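Local coordinates for Rev protein (PDB 5EQZ) that is of unknown function but is probably a lipoprotein of the Lyme disease spirochaete, built as an elongated, mainly helical chain, at residues K13-S18 against N43-N48; D17-D22 against K36-K41; A73-A78 against D135-F140; K80-T85 against W102-L107; P113-N118 against G123-K128. One frame throughout, in Å; residues are numbered along the deposited sequence.

Contact 1 of 5, residues K13-S18 against N43-N48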
# COMPACT_ATOMS: atom_id res chain seq x y z
N LYS A 13 -19.31 9.36 14.80
CA LYS A 13 -18.09 10.15 14.66
C LYS A 13 -16.89 9.43 15.26
O LYS A 13 -15.78 9.55 14.72
CB LYS A 13 -18.26 11.52 15.32
CG LYS A 13 -19.24 12.42 14.57
CD LYS A 13 -19.57 13.65 15.36
CE LYS A 13 -20.41 14.62 14.54
NZ LYS A 13 -20.85 15.79 15.35
N LYS A 14 -17.08 8.68 16.35
CA LYS A 14 -15.98 7.90 16.90
C LYS A 14 -15.55 6.80 15.94
O LYS A 14 -14.34 6.53 15.79
CB LYS A 14 -16.37 7.32 18.26
CG LYS A 14 -16.52 8.34 19.35
CD LYS A 14 -16.77 7.65 20.69
CE LYS A 14 -17.04 8.68 21.76
NZ LYS A 14 -17.72 8.10 22.95
N GLU A 15 -16.51 6.17 15.26
CA GLU A 15 -16.18 5.16 14.26
C GLU A 15 -15.29 5.74 13.18
O GLU A 15 -14.26 5.16 12.81
CB GLU A 15 -17.44 4.58 13.63
CG GLU A 15 -18.34 3.82 14.57
CD GLU A 15 -19.51 3.17 13.83
OE1 GLU A 15 -20.46 3.89 13.45
OE2 GLU A 15 -19.45 1.95 13.62
N ILE A 16 -15.67 6.90 12.66
CA ILE A 16 -14.89 7.55 11.61
C ILE A 16 -13.50 7.90 12.12
O ILE A 16 -12.50 7.64 11.44
CB ILE A 16 -15.63 8.79 11.08
CG1 ILE A 16 -16.98 8.39 10.47
CG2 ILE A 16 -14.78 9.53 10.04
CD1 ILE A 16 -17.86 9.57 10.20
N ASP A 17 -13.42 8.48 13.32
CA ASP A 17 -12.13 8.90 13.88
C ASP A 17 -11.17 7.73 13.98
O ASP A 17 -9.99 7.85 13.62
CB ASP A 17 -12.31 9.50 15.28
CG ASP A 17 -12.99 10.85 15.29
OD1 ASP A 17 -13.15 11.50 14.23
OD2 ASP A 17 -13.34 11.27 16.40
N SER A 18 -11.64 6.61 14.53
CA SER A 18 -10.78 5.45 14.72
C SER A 18 -10.25 4.95 13.39
O SER A 18 -9.05 4.66 13.25
CB SER A 18 -11.55 4.35 15.45
OG SER A 18 -10.74 3.20 15.65
N ASN A 43 -15.89 2.12 2.67
CA ASN A 43 -17.08 2.00 1.82
C ASN A 43 -18.31 1.61 2.63
O ASN A 43 -19.42 2.07 2.35
CB ASN A 43 -16.84 0.97 0.71
CG ASN A 43 -15.86 1.45 -0.32
OD1 ASN A 43 -15.68 2.66 -0.51
ND2 ASN A 43 -15.24 0.51 -1.04
N GLU A 44 -18.14 0.73 3.61
CA GLU A 44 -19.29 0.31 4.40
C GLU A 44 -19.80 1.47 5.27
O GLU A 44 -21.02 1.64 5.41
CB GLU A 44 -18.91 -0.91 5.23
CG GLU A 44 -19.70 -1.17 6.49
CD GLU A 44 -19.14 -2.36 7.27
OE1 GLU A 44 -19.55 -3.50 6.99
OE2 GLU A 44 -18.26 -2.15 8.14
N LEU A 45 -18.90 2.30 5.79
CA LEU A 45 -19.32 3.49 6.54
C LEU A 45 -20.05 4.48 5.66
O LEU A 45 -21.10 5.01 6.04
CB LEU A 45 -18.12 4.16 7.20
CG LEU A 45 -17.70 3.77 8.61
CD1 LEU A 45 -16.45 4.56 8.99
CD2 LEU A 45 -18.82 4.05 9.60
N LYS A 46 -19.48 4.79 4.49
CA LYS A 46 -20.13 5.71 3.56
C LYS A 46 -21.54 5.24 3.23
O LYS A 46 -22.47 6.06 3.14
CB LYS A 46 -19.30 5.86 2.28
N GLU A 47 -21.73 3.93 3.07
CA GLU A 47 -23.06 3.39 2.78
C GLU A 47 -23.98 3.52 4.00
O GLU A 47 -25.14 3.91 3.87
CB GLU A 47 -22.96 1.94 2.34
CG GLU A 47 -24.28 1.17 2.38
CD GLU A 47 -25.29 1.68 1.35
OE1 GLU A 47 -24.86 2.27 0.34
OE2 GLU A 47 -26.51 1.48 1.56
N ASN A 48 -23.48 3.18 5.19
CA ASN A 48 -24.37 3.16 6.35
C ASN A 48 -24.68 4.55 6.89
O ASN A 48 -25.69 4.71 7.59
CB ASN A 48 -23.77 2.29 7.45
CG ASN A 48 -23.75 0.81 7.08
OD1 ASN A 48 -24.52 0.37 6.23
ND2 ASN A 48 -22.87 0.05 7.72
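The helices that bring Ile16 to Leu45 are each held by their own backbone bonds, Asp17 N to Lys13 O and Asn48 N to Glu44 O, both 2.9 Å, the shortest within the two segments; none crosses between them. The contact between the helices is made by van der Waals contact. Leu45 points its side chain at helix 10-24 and spreads two methyl groups there. Its CD1 lies 4.1 Å from CG1 of Ile16, whose chain passes at a slant. The other branch, CD2, goes to the margin, where OE1 of Glu15 stands 4.2 Å away, a loose meeting of a carboxylate oxygen with a methyl group. In Ile16, CG1 lies opposite the carbonyl carbon (chi1 -61°), which puts that branch within reach of the leucine methyl. The same isoleucine also touches Leu57, Lys60 and Leu61 of helix 55-88, and Asp17 is salt-bridged to Lys60, so helix 55-88 packs against the isoleucine's side of the contact. Glu15 remains exposed and extended, its carboxylate 6.9 Å from that of Glu44 between the OE2 atoms. With the aliphatic branches meeting and the two carboxylates at the margin, the contact probably owes its stability to burial of hydrocarbon, with no electrostatic pairing between the two segments.

Contact 2 of 5, residues D17-D22 against K36-K41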
# COMPACT_ATOMS: atom_id res chain seq x y z
N ASP A 17 -13.42 8.48 13.32
CA ASP A 17 -12.13 8.90 13.88
C ASP A 17 -11.17 7.73 13.98
O ASP A 17 -9.99 7.85 13.62
CB ASP A 17 -12.31 9.50 15.28
CG ASP A 17 -12.99 10.85 15.29
OD1 ASP A 17 -13.15 11.50 14.23
OD2 ASP A 17 -13.34 11.27 16.40
N SER A 18 -11.64 6.61 14.53
CA SER A 18 -10.78 5.45 14.72
C SER A 18 -10.25 4.95 13.39
O SER A 18 -9.05 4.66 13.25
CB SER A 18 -11.55 4.35 15.45
OG SER A 18 -10.74 3.20 15.65
N LEU A 19 -11.12 4.83 12.39
CA LEU A 19 -10.67 4.41 11.07
C LEU A 19 -9.72 5.43 10.46
O LEU A 19 -8.74 5.04 9.80
CB LEU A 19 -11.88 4.16 10.18
CG LEU A 19 -11.66 3.49 8.83
CD1 LEU A 19 -10.80 2.23 8.98
CD2 LEU A 19 -13.03 3.13 8.22
N MET A 20 -9.97 6.72 10.68
CA MET A 20 -9.08 7.76 10.18
C MET A 20 -7.67 7.60 10.76
O MET A 20 -6.67 7.69 10.04
CB MET A 20 -9.63 9.16 10.51
CG MET A 20 -8.65 10.29 10.10
SD MET A 20 -8.43 10.46 8.31
CE MET A 20 -9.54 11.75 7.91
N GLU A 21 -7.57 7.35 12.07
CA GLU A 21 -6.25 7.21 12.69
C GLU A 21 -5.50 6.01 12.11
O GLU A 21 -4.29 6.08 11.89
CB GLU A 21 -6.36 7.07 14.21
CG GLU A 21 -7.00 8.28 14.96
CD GLU A 21 -6.23 9.58 14.78
OE1 GLU A 21 -5.10 9.58 14.25
OE2 GLU A 21 -6.77 10.66 15.14
N ASP A 22 -6.22 4.92 11.84
CA ASP A 22 -5.59 3.75 11.21
C ASP A 22 -5.14 4.07 9.79
O ASP A 22 -4.04 3.68 9.38
CB ASP A 22 -6.57 2.57 11.20
CG ASP A 22 -6.73 1.92 12.56
OD1 ASP A 22 -5.80 1.94 13.38
OD2 ASP A 22 -7.81 1.33 12.79
N LYS A 36 -6.80 -2.76 1.34
CA LYS A 36 -8.12 -3.21 0.93
C LYS A 36 -9.05 -3.32 2.12
O LYS A 36 -10.25 -3.03 2.00
CB LYS A 36 -8.05 -4.55 0.19
CG LYS A 36 -9.34 -4.86 -0.57
CD LYS A 36 -9.44 -6.33 -0.97
CE LYS A 36 -10.86 -6.68 -1.39
NZ LYS A 36 -11.66 -7.20 -0.25
N ASP A 37 -8.53 -3.71 3.28
CA ASP A 37 -9.37 -3.81 4.47
C ASP A 37 -9.90 -2.44 4.88
O ASP A 37 -11.10 -2.30 5.16
CB ASP A 37 -8.59 -4.45 5.62
CG ASP A 37 -9.38 -4.46 6.92
OD1 ASP A 37 -10.54 -4.92 6.90
OD2 ASP A 37 -8.83 -4.00 7.95
N TYR A 38 -9.04 -1.42 4.90
CA TYR A 38 -9.51 -0.08 5.25
C TYR A 38 -10.43 0.48 4.17
O TYR A 38 -11.41 1.16 4.49
CB TYR A 38 -8.33 0.87 5.46
CG TYR A 38 -7.45 0.53 6.65
CD1 TYR A 38 -6.18 1.08 6.76
CD2 TYR A 38 -7.87 -0.34 7.65
CE1 TYR A 38 -5.36 0.77 7.83
CE2 TYR A 38 -7.05 -0.66 8.73
CZ TYR A 38 -5.79 -0.10 8.80
OH TYR A 38 -4.95 -0.38 9.85
N LYS A 39 -10.14 0.20 2.90
CA LYS A 39 -11.04 0.65 1.84
C LYS A 39 -12.42 0.05 2.01
O LYS A 39 -13.43 0.75 1.84
CB LYS A 39 -10.48 0.30 0.46
N ASP A 40 -12.49 -1.24 2.36
CA ASP A 40 -13.79 -1.88 2.54
C ASP A 40 -14.54 -1.27 3.72
O ASP A 40 -15.75 -1.02 3.63
CB ASP A 40 -13.63 -3.38 2.72
CG ASP A 40 -13.26 -4.10 1.43
OD1 ASP A 40 -12.78 -5.25 1.51
OD2 ASP A 40 -13.45 -3.53 0.34
N LYS A 41 -13.84 -1.03 4.83
CA LYS A 41 -14.48 -0.39 5.98
C LYS A 41 -14.91 1.03 5.66
O LYS A 41 -15.97 1.48 6.13
CB LYS A 41 -13.54 -0.41 7.18
CG LYS A 41 -13.34 -1.81 7.74
CD LYS A 41 -12.24 -1.84 8.77
CE LYS A 41 -12.04 -3.25 9.29
NZ LYS A 41 -10.94 -3.27 10.29
O HOH W 1 -2.88 1.30 10.03
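Leu19 and Tyr38 make the compact inner half of this contact between helices 10-24 and 32-48, the axes of whose short segments approach to 10.9 Å at an angle of 155°, close to antiparallel. The leucine forks around its neighbours. One methyl, CD2, presses on Lys41 CB at 3.7 Å, while CD1 lies 4.1 Å from CD2 of the tyrosine ring. The leucine's CG stands opposite its backbone N (chi1 -170°), and this carries both methyls nearer the facing helix than the CB direction alone suggests. Farther along, the tyrosine crosses Asp22 at about a right angle, with OH 3.6 Å from Asp22 CB and the carboxylate plane only 9° from that of the ring. No direct hydrogen bond forms; a water at the ring edge, in its plane, donates to Asp22 O and is also hydrogen-bonded to Tyr38 OH, each at 2.7 Å. The outer side is looser. Lys41 gives the contact only the base of its chain, and its NZ turns away to a weak salt bridge with Asp37 OD2 on its own helix. Lys36 NZ likewise pairs with Asp40 OD1, on the syn side of the carboxylate. Leu64, touching Leu19, and Phe68, touching Lys39, bring in helix 55-88, completing an antiparallel helical hairpin packed on a third helix, as in three-helix bundles.

Contact 3 of 5, residues A73-A78 against D135-F140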
# COMPACT_ATOMS: atom_id res chain seq x y z
N ALA A 73 -2.49 6.48 -3.34
CA ALA A 73 -1.65 7.03 -4.41
C ALA A 73 -0.16 6.91 -4.08
O ALA A 73 0.66 6.57 -4.95
CB ALA A 73 -2.02 8.49 -4.65
N ALA A 74 0.21 7.17 -2.82
CA ALA A 74 1.61 7.04 -2.44
C ALA A 74 2.08 5.59 -2.53
O ALA A 74 3.19 5.32 -3.02
CB ALA A 74 1.83 7.58 -1.03
N LYS A 75 1.26 4.64 -2.07
CA LYS A 75 1.65 3.24 -2.10
C LYS A 75 1.84 2.76 -3.53
O LYS A 75 2.85 2.13 -3.86
CB LYS A 75 0.60 2.38 -1.39
CG LYS A 75 0.79 0.88 -1.55
CD LYS A 75 1.98 0.37 -0.74
CE LYS A 75 2.03 -1.15 -0.70
NZ LYS A 75 3.04 -1.61 0.31
N LEU A 76 0.87 3.06 -4.41
CA LEU A 76 0.96 2.62 -5.79
C LEU A 76 2.15 3.25 -6.51
O LEU A 76 2.80 2.60 -7.35
CB LEU A 76 -0.33 2.93 -6.54
CG LEU A 76 -1.51 2.03 -6.18
CD1 LEU A 76 -2.82 2.66 -6.64
CD2 LEU A 76 -1.34 0.67 -6.83
N ALA A 77 2.45 4.52 -6.23
CA ALA A 77 3.60 5.14 -6.87
C ALA A 77 4.90 4.52 -6.38
O ALA A 77 5.84 4.28 -7.16
CB ALA A 77 3.60 6.65 -6.62
N ALA A 78 4.97 4.23 -5.08
CA ALA A 78 6.15 3.59 -4.51
C ALA A 78 6.37 2.22 -5.12
O ALA A 78 7.51 1.83 -5.42
CB ALA A 78 6.03 3.51 -2.99
N ASP A 135 3.88 -6.77 -8.91
CA ASP A 135 2.77 -6.73 -9.85
C ASP A 135 1.49 -7.24 -9.21
O ASP A 135 0.41 -6.70 -9.46
CB ASP A 135 3.08 -7.56 -11.10
CG ASP A 135 3.95 -6.82 -12.09
OD1 ASP A 135 4.07 -5.59 -11.96
OD2 ASP A 135 4.50 -7.48 -13.01
N LYS A 136 1.58 -8.32 -8.42
CA LYS A 136 0.38 -8.84 -7.78
C LYS A 136 -0.19 -7.84 -6.77
O LYS A 136 -1.41 -7.69 -6.67
CB LYS A 136 0.67 -10.19 -7.11
N VAL A 137 0.68 -7.13 -6.04
CA VAL A 137 0.19 -6.11 -5.11
C VAL A 137 -0.47 -4.97 -5.87
O VAL A 137 -1.54 -4.48 -5.47
CB VAL A 137 1.31 -5.58 -4.20
CG1 VAL A 137 0.74 -4.55 -3.21
CG2 VAL A 137 2.01 -6.71 -3.45
N ILE A 138 0.14 -4.52 -6.96
CA ILE A 138 -0.47 -3.45 -7.75
C ILE A 138 -1.83 -3.90 -8.28
O ILE A 138 -2.82 -3.16 -8.21
CB ILE A 138 0.47 -3.02 -8.89
CG1 ILE A 138 1.70 -2.33 -8.32
CG2 ILE A 138 -0.27 -2.14 -9.89
CD1 ILE A 138 2.81 -2.09 -9.36
N LYS A 139 -1.89 -5.12 -8.81
CA LYS A 139 -3.16 -5.65 -9.32
C LYS A 139 -4.20 -5.74 -8.22
O LYS A 139 -5.36 -5.38 -8.41
CB LYS A 139 -2.93 -7.02 -9.96
CG LYS A 139 -4.20 -7.73 -10.39
CD LYS A 139 -3.94 -9.19 -10.73
CE LYS A 139 -5.24 -9.91 -11.04
NZ LYS A 139 -6.02 -9.20 -12.09
N PHE A 140 -3.79 -6.24 -7.05
CA PHE A 140 -4.69 -6.35 -5.91
C PHE A 140 -5.25 -4.98 -5.53
O PHE A 140 -6.46 -4.82 -5.34
CB PHE A 140 -3.94 -6.99 -4.75
CG PHE A 140 -4.78 -7.24 -3.53
CD1 PHE A 140 -5.66 -8.31 -3.49
CD2 PHE A 140 -4.62 -6.46 -2.39
CE1 PHE A 140 -6.42 -8.56 -2.36
CE2 PHE A 140 -5.38 -6.71 -1.26
CZ PHE A 140 -6.27 -7.77 -1.24
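Between residues 73-78 of helix 55-88 and 135-140 of helix 122-142 the backbones are nearest at Leu76 and Ile138, CA to CA 6.5 Å, with the two segments running in roughly opposite directions. The side chains that fill this gap meet lightly. Leu76 sends CD2 across to CG2 of Ile138, 4.3 Å away, so that one methyl faces another. Beside them, Lys75 contributes hydrocarbon: its CE lies 4.4 Å from CG1 of Val137. The lysine chain kinks at CB-CG (chi2 72°) and is extended beyond, which brings CE, the last methylene, to the valine and carries the ammonium past the interface. There NZ is gripped by three backbone carbonyl oxygens, those of Asn28, Ser30 and Val108, so a buried charge is met by dipoles from two separate loops. Neighbours extend the apolar strip along both helices. Leu79 touches Val137 and Ile138, and Leu141 touches Lys75 and Leu76. Phe35 of helix 32-48 also packs on Lys75, which thereby stands where that helix, two loops and helix 122-142 converge. No polar bond crosses between the two segments themselves. The lysine thus divides its labour: its carbon chain serves as one of the apolar pieces between the helices, while its hydrogen-bonded end ties helix 55-88 to the loops, and the three carbonyls would be expected to stabilise its positive charge.

Contact 4 of 5, residues K80-T85 against W102-L107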
# COMPACT_ATOMS: atom_id res chain seq x y z
N LYS A 80 5.35 1.05 -8.19
CA LYS A 80 5.81 1.19 -9.57
C LYS A 80 7.24 1.73 -9.63
O LYS A 80 8.02 1.34 -10.51
CB LYS A 80 4.85 2.09 -10.34
CG LYS A 80 3.44 1.53 -10.44
CD LYS A 80 2.44 2.56 -11.00
CE LYS A 80 1.01 2.05 -10.91
NZ LYS A 80 -0.03 3.10 -11.25
N ALA A 81 7.62 2.60 -8.68
CA ALA A 81 8.99 3.10 -8.62
C ALA A 81 9.97 1.98 -8.29
O ALA A 81 11.01 1.82 -8.96
CB ALA A 81 9.08 4.23 -7.60
N ALA A 82 9.66 1.19 -7.26
CA ALA A 82 10.52 0.05 -6.93
C ALA A 82 10.62 -0.92 -8.10
O ALA A 82 11.70 -1.46 -8.39
CB ALA A 82 10.00 -0.65 -5.67
N LYS A 83 9.49 -1.17 -8.78
CA LYS A 83 9.48 -2.08 -9.92
C LYS A 83 10.40 -1.58 -11.02
O LYS A 83 11.23 -2.33 -11.56
CB LYS A 83 8.05 -2.23 -10.45
CG LYS A 83 7.97 -2.98 -11.79
CD LYS A 83 6.58 -2.86 -12.39
CE LYS A 83 6.51 -3.55 -13.74
NZ LYS A 83 5.29 -4.38 -13.88
N ASN A 84 10.27 -0.30 -11.36
CA ASN A 84 11.09 0.28 -12.42
C ASN A 84 12.57 0.18 -12.07
O ASN A 84 13.38 -0.28 -12.89
CB ASN A 84 10.66 1.73 -12.64
CG ASN A 84 11.43 2.38 -13.75
OD1 ASN A 84 11.21 2.09 -14.92
ND2 ASN A 84 12.35 3.27 -13.39
N THR A 85 12.94 0.62 -10.87
CA THR A 85 14.32 0.53 -10.42
C THR A 85 14.87 -0.89 -10.51
O THR A 85 15.95 -1.11 -11.05
CB THR A 85 14.44 1.04 -8.98
OG1 THR A 85 14.05 2.42 -8.94
CG2 THR A 85 15.87 0.90 -8.48
N TRP A 102 16.89 -6.62 -3.21
CA TRP A 102 16.31 -6.99 -1.93
C TRP A 102 15.79 -5.76 -1.18
O TRP A 102 14.66 -5.75 -0.67
CB TRP A 102 17.37 -7.73 -1.11
CG TRP A 102 16.96 -7.98 0.29
CD1 TRP A 102 16.18 -9.00 0.75
CD2 TRP A 102 17.31 -7.19 1.43
NE1 TRP A 102 16.02 -8.89 2.11
CE2 TRP A 102 16.71 -7.79 2.55
CE3 TRP A 102 18.07 -6.03 1.61
CZ2 TRP A 102 16.85 -7.26 3.84
CZ3 TRP A 102 18.21 -5.51 2.88
CH2 TRP A 102 17.60 -6.13 3.98
N SER A 103 16.60 -4.70 -1.12
CA SER A 103 16.22 -3.54 -0.32
C SER A 103 15.09 -2.74 -0.97
O SER A 103 14.23 -2.20 -0.28
CB SER A 103 17.43 -2.65 -0.06
OG SER A 103 17.77 -1.93 -1.22
N GLU A 104 15.10 -2.65 -2.31
CA GLU A 104 14.02 -1.95 -3.01
C GLU A 104 12.68 -2.65 -2.79
O GLU A 104 11.64 -2.00 -2.59
CB GLU A 104 14.32 -1.86 -4.50
CG GLU A 104 15.41 -0.87 -4.88
CD GLU A 104 15.00 0.57 -4.70
OE1 GLU A 104 15.84 1.37 -4.23
OE2 GLU A 104 13.84 0.91 -5.01
N ALA A 105 12.69 -3.98 -2.85
CA ALA A 105 11.47 -4.72 -2.57
C ALA A 105 11.05 -4.52 -1.12
O ALA A 105 9.86 -4.29 -0.84
CB ALA A 105 11.67 -6.20 -2.88
N LYS A 106 12.00 -4.59 -0.19
CA LYS A 106 11.68 -4.47 1.23
C LYS A 106 11.03 -3.12 1.53
O LYS A 106 10.09 -3.05 2.33
CB LYS A 106 12.94 -4.68 2.07
CG LYS A 106 12.73 -4.49 3.55
CD LYS A 106 13.91 -5.04 4.36
CE LYS A 106 13.83 -4.58 5.82
NZ LYS A 106 15.13 -4.69 6.53
N LEU A 107 11.51 -2.06 0.88
CA LEU A 107 10.95 -0.72 1.10
C LEU A 107 9.46 -0.64 0.74
O LEU A 107 8.76 0.22 1.28
CB LEU A 107 11.73 0.32 0.29
CG LEU A 107 13.10 0.67 0.88
CD1 LEU A 107 13.84 1.66 -0.02
CD2 LEU A 107 12.95 1.23 2.30
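Ala82 and Glu104 mark a close helix-to-helix contact within the helical bundle, where the long helix 55-88 meets helix 95-107. Their CA atoms come within 5.6 Å, a short spacing that the small alanine side chain permits. Ala82 CB rests against the main chain of the other helix, 3.7 Å from Glu104 O, and Val108 of the following loop touches the same alanine. Around this point Glu104 supplies most of the remaining surface. Its chain does not extend but folds at CB-CG (chi2 -70°), so that the carboxylate lies over helix 55-88 and its CD and OE2 meet carbon atoms there. OE2 is 3.9 Å from Ala82 CA. The other oxygen, OE1, is turned to Lys100 on its own helix and held in a salt bridge, which probably fixes the rotation of the carboxylate. No hydrogen bond spans the two segments; the carboxylate meets carbon atoms of helix 55-88, while its charge is paired with Lys100. Thr85, one turn beyond Ala82, crosses the glutamate at about a right angle. With its methyl opposite the backbone N, the threonine sets CG2 against the carboxylate carbon, Thr85 CG2 to Glu104 CD being 3.9 Å.

Contact 5 of 5, residues P113-N118 against G123-K128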
# COMPACT_ATOMS: atom_id res chain seq x y z
N PRO A 113 13.93 -13.47 -1.19
CA PRO A 113 15.16 -14.02 -0.61
C PRO A 113 16.37 -13.39 -1.28
O PRO A 113 16.40 -13.20 -2.50
CB PRO A 113 15.06 -15.51 -0.92
CG PRO A 113 14.20 -15.58 -2.14
CD PRO A 113 13.18 -14.49 -1.95
N LEU A 114 17.35 -13.04 -0.46
CA LEU A 114 18.66 -12.63 -0.96
C LEU A 114 19.41 -13.89 -1.37
O LEU A 114 19.83 -14.68 -0.52
CB LEU A 114 19.42 -11.84 0.10
CG LEU A 114 20.75 -11.21 -0.28
CD1 LEU A 114 20.55 -10.35 -1.49
CD2 LEU A 114 21.22 -10.37 0.90
N LEU A 115 19.52 -14.13 -2.68
CA LEU A 115 20.22 -15.33 -3.17
C LEU A 115 21.69 -14.99 -3.35
O LEU A 115 22.17 -14.69 -4.45
CB LEU A 115 19.58 -15.84 -4.45
CG LEU A 115 18.08 -16.09 -4.39
CD1 LEU A 115 17.54 -16.49 -5.74
CD2 LEU A 115 17.79 -17.15 -3.34
N GLY A 116 22.42 -15.05 -2.24
CA GLY A 116 23.78 -14.56 -2.17
C GLY A 116 24.84 -15.40 -2.84
O GLY A 116 25.95 -14.90 -3.07
N SER A 117 24.56 -16.67 -3.13
CA SER A 117 25.61 -17.50 -3.73
C SER A 117 25.86 -17.07 -5.17
O SER A 117 25.11 -16.30 -5.76
CB SER A 117 25.22 -18.97 -3.69
OG SER A 117 24.39 -19.28 -4.79
N ASN A 118 26.93 -17.62 -5.75
CA ASN A 118 27.35 -17.27 -7.10
C ASN A 118 26.59 -17.99 -8.20
O ASN A 118 26.93 -17.80 -9.37
CB ASN A 118 28.85 -17.56 -7.26
N GLY A 123 20.72 -13.06 -9.80
CA GLY A 123 20.22 -11.69 -9.79
C GLY A 123 18.97 -11.53 -10.63
O GLY A 123 17.96 -10.98 -10.15
N ASP A 124 19.01 -11.98 -11.89
CA ASP A 124 17.83 -11.96 -12.74
C ASP A 124 16.69 -12.74 -12.12
O ASP A 124 15.52 -12.43 -12.36
CB ASP A 124 18.13 -12.52 -14.13
CG ASP A 124 18.83 -11.52 -15.04
OD1 ASP A 124 18.28 -10.42 -15.26
OD2 ASP A 124 19.91 -11.85 -15.57
N LYS A 125 17.01 -13.77 -11.34
CA LYS A 125 15.96 -14.55 -10.68
C LYS A 125 15.35 -13.78 -9.51
O LYS A 125 14.13 -13.78 -9.33
CB LYS A 125 16.53 -15.88 -10.22
CG LYS A 125 15.82 -16.53 -9.07
CD LYS A 125 16.33 -17.95 -8.90
CE LYS A 125 15.38 -18.78 -8.07
NZ LYS A 125 14.35 -19.43 -8.92
N MET A 126 16.19 -13.12 -8.70
CA MET A 126 15.65 -12.23 -7.68
C MET A 126 14.83 -11.11 -8.31
O MET A 126 13.75 -10.77 -7.81
CB MET A 126 16.78 -11.63 -6.83
CG MET A 126 17.41 -12.56 -5.83
SD MET A 126 18.78 -11.63 -5.10
CE MET A 126 17.89 -10.58 -3.98
N SER A 127 15.33 -10.51 -9.39
CA SER A 127 14.59 -9.47 -10.08
C SER A 127 13.21 -9.97 -10.49
O SER A 127 12.18 -9.33 -10.19
CB SER A 127 15.38 -9.01 -11.30
OG SER A 127 14.87 -7.78 -11.78
N LYS A 128 13.16 -11.13 -11.15
CA LYS A 128 11.88 -11.68 -11.62
C LYS A 128 10.91 -11.91 -10.46
O LYS A 128 9.73 -11.57 -10.56
CB LYS A 128 12.13 -12.98 -12.39
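Met126, near the start of helix 122-142, reaches into the loop at Leu115, the centre of an inverse gamma turn closed by a weak bond from Gly116 N to Leu114 O. The methionine can be followed outward along its chain. From CB the chain leaves with CG opposite the carbonyl carbon (chi1 -75°), and CG comes 3.5 Å from Pro113 O while also lying beside CG of Leu115. Next, SD receives the backbone amide of Leu115, a weak hydrogen bond of 3.6 Å from N to SD, nearly straight at 165°. At the sulfur the chain bends (chi3 78°), turning the methyl CE toward Pro113 and Leu114. There CE lies 3.4 Å from Pro113 O and also packs on CD1 of Leu114. Successive atoms of one side chain thus touch three successive loop residues. Leu114 and Met126 also both touch Lys98 of helix 95-107, while Trp102 packs on Leu114 and Ile101 on Met126, so loop and helix both pack on helix 95-107. Lys98 NZ, moreover, donates to Leu115 O, the carbonyl of the turn's central residue. On the exposed flank Leu115 passes Met126 in the opposite direction and crosses Lys125 at about a right angle. Its CD1 lies against the lysine methylenes, 3.7 Å from both CG and CD of Lys125.

The five contacts follow the long axis of an elongated, mainly helical chain without strands. Contacts 1 and 2 share helices 10-24 and 32-48, with centres 8 Å apart, and meet where Leu45 touches Leu19. Contact 3 lies near the middle, about 18 Å from contact 2 centre to centre, and joins helix 55-88 to helix 122-142; Lys36 packs on Phe140 between them. Contact 4, enclosed in sequence by contact 3 and tied to it by the salt bridge of Lys83 with Asp135, uses helix 55-88 again. Contact 5 lies toward the other end, about 44 Å from contact 1 centre to centre, meeting contact 4 through Trp102. Helix 55-88 thus serves as a spine linking two helical groups.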